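Local coordinates for geranyltranstransferase (Marinomonas sp. MED121, PDB 4F62), which probably acts as a polyprenyl transferase of the farnesyl-diphosphate synthase type, joining isoprenoid diphosphates into longer chains, at residues A[204-209]-A[270-275]. Residues are numbered along the deposited sequence; the frame is centred on the assembly and turned at random.
Sequences LAKLDA and IAQISE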
loop_
_atom_site.group_PDB
_atom_site.type_symbol
_atom_site.label_atom_id
_atom_site.label_comp_id
_atom_site.label_asym_id
_atom_site.label_seq_id
_atom_site.Cartn_x
_atom_site.Cartn_y
_atom_site.Cartn_z
ATOM N N LEU A 204 -5.178 25.232 -5.441
ATOM C CA LEU A 204 -4.547 23.932 -5.633
ATOM C C LEU A 204 -3.632 23.941 -6.862
ATOM O O LEU A 204 -2.561 23.328 -6.867
ATOM C CB LEU A 204 -5.621 22.843 -5.741
ATOM C CG LEU A 204 -5.301 21.414 -5.297
ATOM C CD1 LEU A 204 -4.868 21.374 -3.844
ATOM C CD2 LEU A 204 -6.532 20.524 -5.522
ATOM N N ALA A 205 -4.050 24.653 -7.904
ATOM C CA ALA A 205 -3.220 24.808 -9.093
ATOM C C ALA A 205 -1.902 25.544 -8.794
ATOM O O ALA A 205 -0.833 25.170 -9.303
ATOM C CB ALA A 205 -3.997 25.526 -10.180
ATOM N N LYS A 206 -1.978 26.586 -7.968
ATOM C CA LYS A 206 -0.781 27.314 -7.548
ATOM C C LYS A 206 0.141 26.410 -6.740
ATOM O O LYS A 206 1.360 26.442 -6.915
ATOM C CB LYS A 206 -1.161 28.549 -6.727
ATOM C CG LYS A 206 -1.899 29.628 -7.505
ATOM C CD LYS A 206 -2.550 30.618 -6.545
ATOM C CE LYS A 206 -3.455 31.599 -7.274
ATOM N NZ LYS A 206 -2.702 32.342 -8.321
ATOM N N LEU A 207 -0.441 25.599 -5.858
ATOM C CA LEU A 207 0.356 24.678 -5.045
ATOM C C LEU A 207 1.020 23.603 -5.896
ATOM O O LEU A 207 2.179 23.247 -5.652
ATOM C CB LEU A 207 -0.478 24.074 -3.909
ATOM C CG LEU A 207 -0.865 25.103 -2.851
ATOM C CD1 LEU A 207 -1.909 24.542 -1.868
ATOM C CD2 LEU A 207 0.377 25.577 -2.113
ATOM N N ASP A 208 0.301 23.113 -6.907
ATOM C CA ASP A 208 0.869 22.196 -7.900
ATOM C C ASP A 208 2.142 22.750 -8.485
ATOM O O ASP A 208 3.175 22.081 -8.506
ATOM C CB ASP A 208 -0.094 21.992 -9.074
ATOM C CG ASP A 208 -1.053 20.848 -8.858
ATOM O OD1 ASP A 208 -0.916 20.137 -7.846
ATOM O OD2 ASP A 208 -1.939 20.651 -9.717
ATOM N N ALA A 209 2.042 23.975 -8.996
ATOM C CA ALA A 209 3.159 24.620 -9.661
ATOM C C ALA A 209 4.275 24.892 -8.658
ATOM O O ALA A 209 5.459 24.747 -8.981
ATOM C CB ALA A 209 2.698 25.913 -10.327
ATOM N N ILE A 270 8.129 30.678 -5.556
ATOM C CA ILE A 270 7.731 31.768 -4.677
ATOM C C ILE A 270 6.621 32.604 -5.309
ATOM O O ILE A 270 5.675 33.015 -4.622
ATOM C CB ILE A 270 8.932 32.668 -4.312
ATOM C CG1 ILE A 270 10.036 31.839 -3.649
ATOM C CG2 ILE A 270 8.499 33.795 -3.396
ATOM C CD1 ILE A 270 9.535 30.902 -2.560
ATOM N N ALA A 271 6.722 32.836 -6.618
ATOM C CA ALA A 271 5.709 33.615 -7.332
ATOM C C ALA A 271 4.310 33.007 -7.234
ATOM O O ALA A 271 3.314 33.729 -7.245
ATOM C CB ALA A 271 6.098 33.808 -8.792
ATOM N N GLN A 272 4.240 31.682 -7.143
ATOM C CA GLN A 272 2.961 30.983 -7.065
ATOM C C GLN A 272 2.217 31.244 -5.756
ATOM O O GLN A 272 0.990 31.138 -5.700
ATOM C CB GLN A 272 3.169 29.471 -7.252
ATOM C CG GLN A 272 3.596 29.078 -8.662
ATOM C CD GLN A 272 2.510 29.383 -9.679
ATOM O OE1 GLN A 272 1.330 29.480 -9.328
ATOM N NE2 GLN A 272 2.896 29.540 -10.940
ATOM N N ILE A 273 2.952 31.571 -4.697
ATOM C CA ILE A 273 2.335 31.719 -3.376
ATOM C C ILE A 273 2.493 33.121 -2.798
ATOM O O ILE A 273 2.184 33.353 -1.628
ATOM C CB ILE A 273 2.894 30.688 -2.366
ATOM C CG1 ILE A 273 4.388 30.923 -2.140
ATOM C CG2 ILE A 273 2.644 29.262 -2.846
ATOM C CD1 ILE A 273 5.006 29.949 -1.170
ATOM N N SER A 274 2.965 34.048 -3.623
ATOM C CA SER A 274 3.188 35.423 -3.181
ATOM C C SER A 274 1.893 36.091 -2.715
ATOM O O SER A 274 1.887 36.810 -1.716
ATOM C CB SER A 274 3.861 36.255 -4.285
ATOM O OG SER A 274 3.026 36.405 -5.425
ATOM N N GLU A 275 0.799 35.833 -3.425
ATOM C CA GLU A 275 -0.485 36.491 -3.159
ATOM C C GLU A 275 -1.237 35.972 -1.925
ATOM O O GLU A 275 -2.422 36.262 -1.758
ATOM C CB GLU A 275 -1.396 36.403 -4.393
ATOM C CG GLU A 275 -1.820 34.982 -4.776
ATOM C CD GLU A 275 -0.733 34.214 -5.524
ATOM O OE1 GLU A 275 0.446 34.260 -5.109
ATOM O OE2 GLU A 275 -1.056 33.566 -6.542
#
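Q272 lays its side-chain amide over the backbone of K206 and against the methyl of A209, joining two neighbouring helices of the all-helical isoprenoid synthase fold, 201-226 and 249-273. Its chain bends at chi2 (-65°), which brings OE1 to 3.5 Å from CA of K206 while CD rests 3.5 Å from CB of A209. The Q272 amide makes no hydrogen bond to 204-209 and touches it by packing alone, and the backbones come close, with the CA atoms of K206 and Q272 5.3 Å apart.

Beside it, K206 runs its methylene chain past the backbone of Q272, with CB 3.5 Å from its carbonyl O. A final bend at chi4 (-57°) turns the ammonium to E275, which approaches from the opposite direction and forms the salt bridge across the contact. A methionine in place of K206 would probably leave the E275 carboxylate without its cationic mate. E275 is exposed and poorly ordered, so this bridge is likely to be mobile.

On the buried side, L207 and I273 meet loosely through CD2 and CG2, 4.4 Å apart, and both also pack on L283 of helix 281-291. At the outer edge, NZ of K206 meets OE2 of E275 nearly in line with its C-O bond, at 2.7 Å.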